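Guanine nucleotide exchange factor SRM1 (Saccharomyces cerevisiae, PDB 3OF7) promotes the exchange of GDP for GTP on the Ran-type GTPases Gsp1 and Gsp2, controls RNA metabolism and nuclear transport, and binds chromatin. Local coordinates at residues Leu307-Arg316 with Ile327-Tyr335; Asp341-Lys349 with Glu415-Arg423. One frame throughout, in Å; residues are numbered along the deposited sequence.

Contact 1: Leu307-Arg316 with Ile327-Tyr335; sequences LALPDNVVIR and ILSQDGDLY
V314 and R316 pair with L328 and Q330 through two backbone hydrogen bonds. Q330 N donates to V314 O at 2.7 Å. R316 N donates to L328 O at 2.8 Å. Between them, I315 and S329 form an antiparallel non-hydrogen-bonded pair. V314 O also takes a CA-H...O contact from S329. The R316 side chain runs extended across Q330 at about a right angle. Its NH1 makes a weak bond of 3.5 Å to Q330 OE1, guanidinium and amide planes 73° apart. The firmer partner of R316 is K380 O, met by NE. S329 OG sits between its own N and carbonyl carbon (chi1 72°), where it accepts D333 N at 3.0 Å. The type I turn S329-G332 is closed by G332 N to S329 O; the OG bond ties the residue after it, and S329 N donates to D333 O. L309 CD1 covers one face of the Y335 ring, offset toward the rim, and V313 CG2 meets Y335 CE2 obliquely at 4.1 Å. I315 CD1 packs on I327 CG2. The chemistry is that of the first two strands of a propeller blade: backbone bonds set the hairpin, and the incoming loop meets Y335 through apolar L309, P310 and V313.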
ATOM      1  N   LEU A 307      -0.160  -0.020  20.384  1.00 32.93           N
ATOM      2  CA  LEU A 307       0.720  -1.168  20.206  1.00 34.00           C
ATOM      3  C   LEU A 307       1.898  -1.032  21.164  1.00 35.04           C
ATOM      4  O   LEU A 307       2.470   0.048  21.297  1.00 35.83           O
ATOM      5  CB  LEU A 307       1.242  -1.241  18.766  1.00 33.35           C
ATOM      6  CG  LEU A 307       0.306  -1.691  17.641  1.00 32.63           C
ATOM      7  CD1 LEU A 307      -0.545  -0.544  17.111  1.00 30.57           C
ATOM      8  CD2 LEU A 307       1.121  -2.311  16.515  1.00 31.67           C
ATOM      9  N   ALA A 308       2.264  -2.116  21.831  1.00 36.53           N
ATOM     10  CA  ALA A 308       3.455  -2.098  22.672  1.00 37.93           C
ATOM     11  C   ALA A 308       4.685  -2.365  21.809  1.00 38.74           C
ATOM     12  O   ALA A 308       4.781  -3.395  21.141  1.00 38.65           O
ATOM     13  CB  ALA A 308       3.342  -3.113  23.814  1.00 37.97           C
ATOM     14  N   LEU A 309       5.600  -1.400  21.792  1.00 39.83           N
ATOM     15  CA  LEU A 309       6.875  -1.544  21.097  1.00 40.79           C
ATOM     16  C   LEU A 309       7.996  -1.122  22.035  1.00 41.33           C
ATOM     17  O   LEU A 309       7.839  -0.157  22.782  1.00 41.30           O
ATOM     18  CB  LEU A 309       6.920  -0.678  19.829  1.00 40.77           C
ATOM     19  CG  LEU A 309       6.350  -1.131  18.475  1.00 41.19           C
ATOM     20  CD1 LEU A 309       6.896  -2.492  18.031  1.00 41.40           C
ATOM     21  CD2 LEU A 309       4.834  -1.133  18.482  1.00 41.98           C
ATOM     22  N   PRO A 310       9.133  -1.845  22.005  1.00 42.00           N
ATOM     23  CA  PRO A 310      10.307  -1.432  22.781  1.00 42.44           C
ATOM     24  C   PRO A 310      10.533   0.085  22.713  1.00 42.65           C
ATOM     25  O   PRO A 310      10.234   0.712  21.693  1.00 43.02           O
ATOM     26  CB  PRO A 310      11.466  -2.179  22.100  1.00 42.54           C
ATOM     27  CG  PRO A 310      10.817  -3.230  21.185  1.00 42.57           C
ATOM     28  CD  PRO A 310       9.327  -3.163  21.377  1.00 42.13           C
ATOM     29  N   ASP A 311      11.045   0.667  23.794  1.00 42.77           N
ATOM     30  CA  ASP A 311      11.274   2.116  23.863  1.00 42.35           C
ATOM     31  C   ASP A 311      12.294   2.603  22.837  1.00 41.96           C
ATOM     32  O   ASP A 311      12.259   3.763  22.419  1.00 42.24           O
ATOM     33  N   ASN A 312      13.194   1.705  22.440  1.00 41.42           N
ATOM     34  CA  ASN A 312      14.235   1.990  21.453  1.00 40.76           C
ATOM     35  C   ASN A 312      13.718   2.430  20.073  1.00 39.90           C
ATOM     36  O   ASN A 312      14.338   3.272  19.413  1.00 40.24           O
ATOM     37  CB  ASN A 312      15.147   0.763  21.301  1.00 40.87           C
ATOM     38  CG  ASN A 312      16.329   1.018  20.383  1.00 41.34           C
ATOM     39  N   VAL A 313      12.582   1.871  19.655  1.00 38.52           N
ATOM     40  CA  VAL A 313      12.166   1.909  18.240  1.00 36.85           C
ATOM     41  C   VAL A 313      11.382   3.153  17.794  1.00 35.56           C
ATOM     42  O   VAL A 313      10.285   3.440  18.282  1.00 35.35           O
ATOM     43  CB  VAL A 313      11.495   0.551  17.777  1.00 36.98           C
ATOM     44  CG1 VAL A 313      10.809  -0.155  18.922  1.00 37.41           C
ATOM     45  CG2 VAL A 313      10.531   0.745  16.609  1.00 36.74           C
ATOM     46  N   VAL A 314      11.981   3.880  16.856  1.00 33.94           N
ATOM     47  CA  VAL A 314      11.339   5.009  16.190  1.00 32.47           C
ATOM     48  C   VAL A 314      10.743   4.497  14.873  1.00 31.36           C
ATOM     49  O   VAL A 314      11.443   3.883  14.069  1.00 30.94           O
ATOM     50  CB  VAL A 314      12.357   6.157  15.924  1.00 32.59           C
ATOM     51  CG1 VAL A 314      11.700   7.337  15.217  1.00 32.80           C
ATOM     52  CG2 VAL A 314      12.996   6.621  17.237  1.00 32.75           C
ATOM     53  N   ILE A 315       9.452   4.750  14.671  1.00 30.12           N
ATOM     54  CA  ILE A 315       8.722   4.266  13.492  1.00 29.01           C
ATOM     55  C   ILE A 315       9.065   5.072  12.242  1.00 27.86           C
ATOM     56  O   ILE A 315       8.981   6.304  12.239  1.00 27.74           O
ATOM     57  CB  ILE A 315       7.174   4.299  13.705  1.00 29.18           C
ATOM     58  CG1 ILE A 315       6.752   3.623  15.024  1.00 29.68           C
ATOM     59  CG2 ILE A 315       6.426   3.732  12.480  1.00 29.54           C
ATOM     60  CD1 ILE A 315       7.224   2.185  15.233  1.00 31.37           C
ATOM     61  N   ARG A 316       9.456   4.370  11.185  1.00 25.92           N
ATOM     62  CA  ARG A 316       9.715   5.001   9.900  1.00 24.65           C
ATOM     63  C   ARG A 316       8.485   4.896   8.997  1.00 23.14           C
ATOM     64  O   ARG A 316       8.005   5.899   8.462  1.00 23.33           O
ATOM     65  CB  ARG A 316      10.933   4.354   9.245  1.00 25.04           C
ATOM     66  CG  ARG A 316      11.309   4.878   7.866  1.00 26.56           C
ATOM     67  CD  ARG A 316      12.693   4.343   7.553  1.00 30.03           C
ATOM     68  NE  ARG A 316      13.087   4.408   6.149  1.00 33.31           N
ATOM     69  CZ  ARG A 316      13.611   5.478   5.559  1.00 34.43           C
ATOM     70  NH1 ARG A 316      13.774   6.609   6.240  1.00 35.56           N
ATOM     71  NH2 ARG A 316      13.963   5.419   4.282  1.00 34.62           N
ATOM     72  N   ILE A 327       5.890  -3.281  10.457  1.00 15.88           N
ATOM     73  CA  ILE A 327       6.295  -2.016  11.056  1.00 17.07           C
ATOM     74  C   ILE A 327       7.798  -1.843  10.919  1.00 16.99           C
ATOM     75  O   ILE A 327       8.570  -2.620  11.473  1.00 17.43           O
ATOM     76  CB  ILE A 327       5.870  -1.936  12.536  1.00 17.09           C
ATOM     77  CG1 ILE A 327       4.340  -2.035  12.650  1.00 17.60           C
ATOM     78  CG2 ILE A 327       6.375  -0.624  13.167  1.00 18.05           C
ATOM     79  CD1 ILE A 327       3.842  -2.530  14.013  1.00 20.80           C
ATOM     80  N   LEU A 328       8.204  -0.816  10.181  1.00 17.84           N
ATOM     81  CA  LEU A 328       9.619  -0.586   9.931  1.00 18.31           C
ATOM     82  C   LEU A 328      10.178   0.542  10.803  1.00 19.11           C
ATOM     83  O   LEU A 328       9.631   1.642  10.823  1.00 19.25           O
ATOM     84  CB  LEU A 328       9.845  -0.273   8.454  1.00 17.69           C
ATOM     85  CG  LEU A 328      11.283  -0.039   7.991  1.00 17.38           C
ATOM     86  CD1 LEU A 328      12.123  -1.297   8.196  1.00 16.59           C
ATOM     87  CD2 LEU A 328      11.280   0.375   6.517  1.00 18.29           C
ATOM     88  N   SER A 329      11.269   0.254  11.512  1.00 20.47           N
ATOM     89  CA  SER A 329      11.910   1.263  12.358  1.00 21.76           C
ATOM     90  C   SER A 329      12.863   2.121  11.535  1.00 22.68           C
ATOM     91  O   SER A 329      13.284   1.725  10.451  1.00 22.60           O
ATOM     92  CB  SER A 329      12.677   0.610  13.505  1.00 21.76           C
ATOM     93  OG  SER A 329      13.853  -0.017  13.032  1.00 21.83           O
ATOM     94  N   GLN A 330      13.219   3.288  12.070  1.00 23.95           N
ATOM     95  CA  GLN A 330      14.234   4.150  11.458  1.00 25.26           C
ATOM     96  C   GLN A 330      15.601   3.476  11.294  1.00 25.37           C
ATOM     97  O   GLN A 330      16.327   3.787  10.352  1.00 25.81           O
ATOM     98  CB  GLN A 330      14.389   5.465  12.238  1.00 25.40           C
ATOM     99  CG  GLN A 330      13.309   6.504  11.951  1.00 28.16           C
ATOM    100  CD  GLN A 330      13.281   6.978  10.502  1.00 30.76           C
ATOM    101  OE1 GLN A 330      14.171   6.669   9.706  0.70 32.13           O
ATOM    102  NE2 GLN A 330      12.250   7.734  10.156  1.00 32.47           N
ATOM    103  N   ASP A 331      15.939   2.564  12.205  1.00 25.53           N
ATOM    104  CA  ASP A 331      17.191   1.794  12.142  1.00 25.80           C
ATOM    105  C   ASP A 331      17.155   0.656  11.117  1.00 25.54           C
ATOM    106  O   ASP A 331      18.184   0.027  10.846  1.00 25.76           O
ATOM    107  CB  ASP A 331      17.531   1.202  13.521  0.80 26.23           C
ATOM    108  CG  ASP A 331      17.910   2.259  14.543  0.50 27.01           C
ATOM    109  OD1 ASP A 331      18.096   3.440  14.167  0.50 28.32           O
ATOM    110  OD2 ASP A 331      18.026   1.899  15.733  0.60 28.38           O
ATOM    111  N   GLY A 332      15.972   0.364  10.575  1.00 24.75           N
ATOM    112  CA  GLY A 332      15.838  -0.669   9.548  1.00 23.90           C
ATOM    113  C   GLY A 332      15.378  -2.040  10.015  1.00 23.28           C
ATOM    114  O   GLY A 332      15.461  -3.011   9.264  1.00 23.28           O
ATOM    115  N   ASP A 333      14.891  -2.130  11.250  1.00 23.05           N
ATOM    116  CA  ASP A 333      14.363  -3.391  11.767  1.00 22.63           C
ATOM    117  C   ASP A 333      12.894  -3.501  11.400  1.00 22.12           C
ATOM    118  O   ASP A 333      12.177  -2.499  11.383  1.00 22.00           O
ATOM    119  CB  ASP A 333      14.504  -3.476  13.284  1.00 22.94           C
ATOM    120  CG  ASP A 333      15.951  -3.551  13.745  1.00 24.65           C
ATOM    121  OD1 ASP A 333      16.801  -4.144  13.041  1.00 25.72           O
ATOM    122  OD2 ASP A 333      16.229  -3.026  14.842  1.00 26.58           O
ATOM    123  N   LEU A 334      12.448  -4.724  11.138  1.00 21.52           N
ATOM    124  CA  LEU A 334      11.077  -4.957  10.714  1.00 21.04           C
ATOM    125  C   LEU A 334      10.338  -5.815  11.736  1.00 20.91           C
ATOM    126  O   LEU A 334      10.784  -6.910  12.092  1.00 21.33           O
ATOM    127  CB  LEU A 334      11.053  -5.617   9.335  1.00 20.96           C
ATOM    128  CG  LEU A 334       9.736  -5.649   8.560  1.00 20.85           C
ATOM    129  CD1 LEU A 334       9.259  -4.238   8.208  1.00 18.96           C
ATOM    130  CD2 LEU A 334       9.921  -6.480   7.296  1.00 20.75           C
ATOM    131  N   TYR A 335       9.211  -5.293  12.203  1.00 20.76           N
ATOM    132  CA  TYR A 335       8.345  -5.998  13.146  1.00 20.72           C
ATOM    133  C   TYR A 335       7.086  -6.426  12.411  1.00 20.26           C
ATOM    134  O   TYR A 335       6.424  -5.599  11.788  1.00 19.85           O
ATOM    135  CB  TYR A 335       7.969  -5.084  14.306  1.00 21.27           C
ATOM    136  CG  TYR A 335       9.149  -4.655  15.142  1.00 23.26           C
ATOM    137  CD1 TYR A 335       9.459  -5.315  16.333  1.00 25.39           C
ATOM    138  CD2 TYR A 335       9.958  -3.587  14.743  1.00 25.24           C
ATOM    139  CE1 TYR A 335      10.552  -4.924  17.108  1.00 26.98           C
ATOM    140  CE2 TYR A 335      11.048  -3.187  15.512  1.00 27.06           C
ATOM    141  CZ  TYR A 335      11.337  -3.863  16.687  1.00 27.82           C
ATOM    142  OH  TYR A 335      12.412  -3.466  17.441  1.00 30.84           O
TER

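Contact 2: Asp341-Lys349 with Glu415-Arg423; sequences DMFEVGIPK and EDDTEVPTR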
ATOM      1  N   ASP A 341      -0.798 -18.453   8.224  1.00 16.70           N
ATOM      2  CA  ASP A 341      -1.254 -19.538   7.331  1.00 16.91           C
ATOM      3  C   ASP A 341      -0.550 -19.540   5.980  1.00 16.72           C
ATOM      4  O   ASP A 341      -0.264 -20.605   5.418  1.00 16.73           O
ATOM      5  CB  ASP A 341      -2.777 -19.477   7.102  1.00 17.84           C
ATOM      6  CG  ASP A 341      -3.577 -19.637   8.382  1.00 18.68           C
ATOM      7  OD1 ASP A 341      -3.247 -20.527   9.197  1.00 20.13           O
ATOM      8  OD2 ASP A 341      -4.546 -18.869   8.580  1.00 17.77           O
ATOM      9  N   MET A 342      -0.285 -18.348   5.445  1.00 15.52           N
ATOM     10  CA  MET A 342       0.413 -18.226   4.161  1.00 15.20           C
ATOM     11  C   MET A 342       1.769 -17.551   4.355  1.00 14.79           C
ATOM     12  O   MET A 342       2.287 -16.900   3.445  1.00 14.25           O
ATOM     13  CB  MET A 342      -0.445 -17.461   3.139  1.00 14.91           C
ATOM     14  CG  MET A 342      -1.721 -18.211   2.708  1.00 15.57           C
ATOM     15  SD  MET A 342      -2.946 -17.244   1.777  1.00  9.95           S
ATOM     16  CE  MET A 342      -4.150 -16.879   3.054  1.00 14.55           C
ATOM     17  N   PHE A 343       2.328 -17.722   5.555  1.00 14.31           N
ATOM     18  CA  PHE A 343       3.628 -17.162   5.923  1.00 14.46           C
ATOM     19  C   PHE A 343       3.675 -15.639   5.806  1.00 14.11           C
ATOM     20  O   PHE A 343       4.749 -15.068   5.580  1.00 14.32           O
ATOM     21  CB  PHE A 343       4.758 -17.775   5.079  1.00 14.21           C
ATOM     22  CG  PHE A 343       4.998 -19.256   5.320  1.00 14.88           C
ATOM     23  CD1 PHE A 343       4.784 -19.831   6.577  1.00 16.23           C
ATOM     24  CD2 PHE A 343       5.489 -20.053   4.290  1.00 16.24           C
ATOM     25  CE1 PHE A 343       5.027 -21.205   6.799  1.00 16.88           C
ATOM     26  CE2 PHE A 343       5.748 -21.428   4.497  1.00 17.65           C
ATOM     27  CZ  PHE A 343       5.510 -21.995   5.763  1.00 18.19           C
ATOM     28  N   GLU A 344       2.520 -14.983   5.966  1.00 13.45           N
ATOM     29  CA  GLU A 344       2.424 -13.536   5.759  1.00 13.43           C
ATOM     30  C   GLU A 344       3.414 -12.773   6.626  1.00 13.37           C
ATOM     31  O   GLU A 344       4.036 -11.817   6.157  1.00 13.09           O
ATOM     32  CB  GLU A 344       0.993 -13.016   5.992  1.00 13.12           C
ATOM     33  CG  GLU A 344      -0.042 -13.542   4.997  1.00 13.44           C
ATOM     34  CD  GLU A 344      -0.786 -14.793   5.476  1.00 15.02           C
ATOM     35  OE1 GLU A 344      -0.183 -15.651   6.169  1.00 12.61           O
ATOM     36  OE2 GLU A 344      -1.986 -14.924   5.129  1.00 15.40           O
ATOM     37  N   VAL A 345       3.568 -13.206   7.881  1.00 14.11           N
ATOM     38  CA  VAL A 345       4.425 -12.493   8.839  1.00 14.77           C
ATOM     39  C   VAL A 345       5.936 -12.736   8.645  1.00 15.43           C
ATOM     40  O   VAL A 345       6.756 -11.994   9.195  1.00 15.77           O
ATOM     41  CB  VAL A 345       4.002 -12.739  10.314  1.00 14.83           C
ATOM     42  CG1 VAL A 345       2.632 -12.112  10.561  1.00 14.85           C
ATOM     43  CG2 VAL A 345       3.978 -14.233  10.631  1.00 14.65           C
ATOM     44  N   GLY A 346       6.292 -13.760   7.869  1.00 15.95           N
ATOM     45  CA  GLY A 346       7.686 -13.991   7.467  1.00 16.88           C
ATOM     46  C   GLY A 346       8.610 -14.417   8.595  1.00 18.30           C
ATOM     47  O   GLY A 346       9.805 -14.098   8.572  1.00 17.44           O
ATOM     48  N   ILE A 347       8.043 -15.115   9.582  1.00 19.08           N
ATOM     49  CA  ILE A 347       8.801 -15.673  10.710  1.00 20.79           C
ATOM     50  C   ILE A 347       8.928 -17.195  10.506  1.00 21.91           C
ATOM     51  O   ILE A 347       7.922 -17.874  10.272  1.00 22.34           O
ATOM     52  CB  ILE A 347       8.118 -15.355  12.073  1.00 20.59           C
ATOM     53  CG1 ILE A 347       7.981 -13.836  12.272  1.00 20.55           C
ATOM     54  CG2 ILE A 347       8.882 -15.993  13.237  1.00 20.85           C
ATOM     55  CD1 ILE A 347       6.962 -13.421  13.317  1.00 20.62           C
ATOM     56  N   PRO A 348      10.160 -17.735  10.562  1.00 22.97           N
ATOM     57  CA  PRO A 348      10.278 -19.174  10.323  1.00 23.85           C
ATOM     58  C   PRO A 348       9.779 -19.993  11.516  1.00 24.65           C
ATOM     59  O   PRO A 348       9.856 -19.528  12.652  1.00 24.34           O
ATOM     60  CB  PRO A 348      11.779 -19.376  10.120  1.00 24.11           C
ATOM     61  CG  PRO A 348      12.418 -18.264  10.876  1.00 23.60           C
ATOM     62  CD  PRO A 348      11.457 -17.111  10.888  1.00 22.88           C
ATOM     63  N   LYS A 349       9.274 -21.196  11.239  1.00 25.93           N
ATOM     64  CA  LYS A 349       8.671 -22.069  12.258  1.00 27.51           C
ATOM     65  C   LYS A 349       9.534 -22.232  13.521  1.00 28.25           C
ATOM     66  O   LYS A 349       9.041 -22.071  14.639  1.00 28.62           O
ATOM     67  CB  LYS A 349       8.336 -23.442  11.660  1.00 27.48           C
ATOM     68  CG  LYS A 349       7.693 -24.408  12.656  1.00 28.92           C
ATOM     69  CD  LYS A 349       7.031 -25.586  11.965  1.00 30.34           C
ATOM     70  CE  LYS A 349       6.220 -26.410  12.964  1.00 31.47           C
ATOM     71  NZ  LYS A 349       5.490 -27.524  12.286  1.00 32.44           N
ATOM     72  N   GLU A 415       5.038 -22.578  -6.701  1.00 28.14           N
ATOM     73  CA  GLU A 415       3.768 -22.117  -6.123  1.00 27.96           C
ATOM     74  C   GLU A 415       3.771 -22.029  -4.592  1.00 27.36           C
ATOM     75  O   GLU A 415       2.947 -21.321  -4.006  1.00 27.45           O
ATOM     76  CB  GLU A 415       2.605 -23.009  -6.578  1.00 28.07           C
ATOM     77  CG  GLU A 415       2.109 -22.717  -7.974  0.80 28.75           C
ATOM     78  CD  GLU A 415       0.860 -23.509  -8.330  0.50 30.00           C
ATOM     79  OE1 GLU A 415       0.851 -24.155  -9.399  0.50 30.86           O
ATOM     80  OE2 GLU A 415      -0.112 -23.492  -7.543  0.50 30.77           O
ATOM     81  N   ASP A 416       4.693 -22.745  -3.951  1.00 26.90           N
ATOM     82  CA  ASP A 416       4.712 -22.845  -2.487  1.00 26.33           C
ATOM     83  C   ASP A 416       4.955 -21.487  -1.842  1.00 25.38           C
ATOM     84  O   ASP A 416       5.688 -20.654  -2.392  1.00 25.44           O
ATOM     85  CB  ASP A 416       5.774 -23.838  -2.014  0.90 26.81           C
ATOM     86  CG  ASP A 416       5.703 -25.157  -2.751  0.70 28.54           C
ATOM     87  OD1 ASP A 416       6.313 -25.262  -3.838  0.70 30.93           O
ATOM     88  OD2 ASP A 416       5.036 -26.082  -2.242  0.80 30.67           O
ATOM     89  N   ASP A 417       4.339 -21.270  -0.684  1.00 23.91           N
ATOM     90  CA  ASP A 417       4.530 -20.029   0.072  1.00 22.64           C
ATOM     91  C   ASP A 417       5.982 -19.862   0.511  1.00 22.08           C
ATOM     92  O   ASP A 417       6.678 -20.851   0.764  1.00 21.56           O
ATOM     93  CB  ASP A 417       3.602 -19.988   1.284  1.00 22.19           C
ATOM     94  CG  ASP A 417       2.132 -20.132   0.908  1.00 21.85           C
ATOM     95  OD1 ASP A 417       1.751 -19.768  -0.228  1.00 21.50           O
ATOM     96  OD2 ASP A 417       1.356 -20.607   1.757  1.00 21.54           O
ATOM     97  N   THR A 418       6.432 -18.606   0.576  1.00 20.94           N
ATOM     98  CA  THR A 418       7.799 -18.275   0.966  1.00 20.17           C
ATOM     99  C   THR A 418       7.825 -17.831   2.425  1.00 19.82           C
ATOM    100  O   THR A 418       7.208 -16.824   2.794  1.00 19.40           O
ATOM    101  CB  THR A 418       8.416 -17.198   0.039  1.00 20.29           C
ATOM    102  OG1 THR A 418       8.445 -17.680  -1.309  1.00 19.53           O
ATOM    103  CG2 THR A 418       9.827 -16.847   0.475  1.00 20.13           C
ATOM    104  N   GLU A 419       8.557 -18.586   3.244  1.00 19.44           N
ATOM    105  CA  GLU A 419       8.476 -18.470   4.706  1.00 19.60           C
ATOM    106  C   GLU A 419       9.113 -17.224   5.323  1.00 19.38           C
ATOM    107  O   GLU A 419       8.593 -16.680   6.298  1.00 19.27           O
ATOM    108  CB  GLU A 419       9.038 -19.731   5.371  1.00 19.81           C
ATOM    109  CG  GLU A 419       8.737 -19.824   6.858  1.00 21.04           C
ATOM    110  CD  GLU A 419       9.138 -21.165   7.451  0.90 23.15           C
ATOM    111  OE1 GLU A 419      10.068 -21.797   6.909  1.00 25.62           O
ATOM    112  OE2 GLU A 419       8.528 -21.581   8.457  1.00 22.80           O
ATOM    113  N   VAL A 420      10.250 -16.801   4.780  1.00 18.87           N
ATOM    114  CA  VAL A 420      10.994 -15.668   5.318  1.00 18.67           C
ATOM    115  C   VAL A 420      11.383 -14.745   4.165  1.00 17.90           C
ATOM    116  O   VAL A 420      11.381 -15.178   3.018  1.00 18.06           O
ATOM    117  CB  VAL A 420      12.283 -16.116   6.073  1.00 18.80           C
ATOM    118  CG1 VAL A 420      11.925 -16.860   7.362  1.00 19.56           C
ATOM    119  CG2 VAL A 420      13.186 -16.977   5.176  1.00 18.84           C
ATOM    120  N   PRO A 421      11.717 -13.474   4.467  1.00 17.80           N
ATOM    121  CA  PRO A 421      12.126 -12.542   3.415  1.00 17.62           C
ATOM    122  C   PRO A 421      13.268 -13.113   2.564  1.00 18.18           C
ATOM    123  O   PRO A 421      14.333 -13.461   3.086  1.00 18.49           O
ATOM    124  CB  PRO A 421      12.573 -11.310   4.200  1.00 17.58           C
ATOM    125  CG  PRO A 421      11.722 -11.363   5.442  1.00 17.89           C
ATOM    126  CD  PRO A 421      11.671 -12.817   5.789  1.00 17.74           C
ATOM    127  N   THR A 422      13.028 -13.201   1.261  1.00 18.07           N
ATOM    128  CA  THR A 422      13.922 -13.892   0.348  1.00 18.46           C
ATOM    129  C   THR A 422      14.297 -12.974  -0.809  1.00 18.17           C
ATOM    130  O   THR A 422      13.437 -12.378  -1.473  1.00 17.00           O
ATOM    131  CB  THR A 422      13.279 -15.217  -0.135  1.00 18.33           C
ATOM    132  OG1 THR A 422      13.002 -16.045   1.004  1.00 19.45           O
ATOM    133  CG2 THR A 422      14.186 -15.978  -1.083  1.00 19.53           C
ATOM    134  N   ARG A 423      15.600 -12.868  -1.036  1.00 18.25           N
ATOM    135  CA  ARG A 423      16.153 -12.027  -2.095  1.00 18.43           C
ATOM    136  C   ARG A 423      15.541 -12.322  -3.460  1.00 18.36           C
ATOM    137  O   ARG A 423      15.457 -13.476  -3.874  1.00 18.21           O
ATOM    138  CB  ARG A 423      17.668 -12.242  -2.140  1.00 18.96           C
ATOM    139  CG  ARG A 423      18.409 -11.508  -3.227  1.00 20.97           C
ATOM    140  CD  ARG A 423      19.887 -11.843  -3.098  1.00 24.29           C
ATOM    141  NE  ARG A 423      20.698 -11.217  -4.131  1.00 27.83           N
ATOM    142  CZ  ARG A 423      21.961 -11.543  -4.385  1.00 28.98           C
ATOM    143  NH1 ARG A 423      22.553 -12.501  -3.680  1.00 29.38           N
ATOM    144  NH2 ARG A 423      22.629 -10.913  -5.341  1.00 29.32           N
TER
HETATM  145  O   HOH W   1       2.447 -21.788   4.037  1.00 34.39           O
HETATM  146  O   HOH W   2       6.273 -17.035   8.069  1.00 15.55           O
HETATM  147  O   HOH W   3       6.548 -20.242   9.912  1.00 20.59           O
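D341 O and D417 OD2 share a water, which donates to both. OD1 of D417 bonds to G404 N, so both carboxylate oxygens have partners. M342 CA and CB touch D417 OD2, while M342 N is held within its own loop by E344 OE1. F343 carries most of the first segment's packing, its ring against E419. E419 CG is anti to the backbone N (chi1 -168°) and the chain is extended beyond, which carries it across the ring to K349 N. E419 CG stands 3.8 Å from the F343 ring centroid, only 5° off the normal, in a CH-pi contact. The D341-D417 water lies over the opposite face. D417 CB touches F343 CD2 obliquely at 3.5 Å. With an alanine in place of F343, the E419 methylenes would probably lose the face they lie on, and the carboxylate would be freer to turn from K349 N. G346 closes a type I turn from F343, and its CA makes a CA-H...O contact of 3.1 Å with E419 O. I347 O accepts from two waters: one also donates to E419 O, the other to E419 OE2. P348 CD packs on V420 CG1 at 3.6 Å. K349 N donates to E419 OE2 at 2.9 Å, from above the carboxylate plane. Waters mediate much of the remaining polar contact, as suits a surface junction between loops of neighbouring propeller repeats.

Overall arrangement
From the N terminus, the chain reaches contact 1 first. It closes the hairpin loop of strands 315-320 and 324-329, with ten residues between its segments. The chain then enters the loop 341-349 and opens contact 2, which closes across 65 residues, including the first three strands of the next blade, whose fourth, 421-423, lies in the second segment. The contacts are in series: they neither nest nor cross. Their centres lie 21 Å apart and their nearest atoms about 6 Å. Contact 1 joins the link from the preceding blade to the first strands of the blade it enters, where repeats 5 and 6 meet. Contact 2 ties repeat 6 to repeat 7 of the beta-propeller.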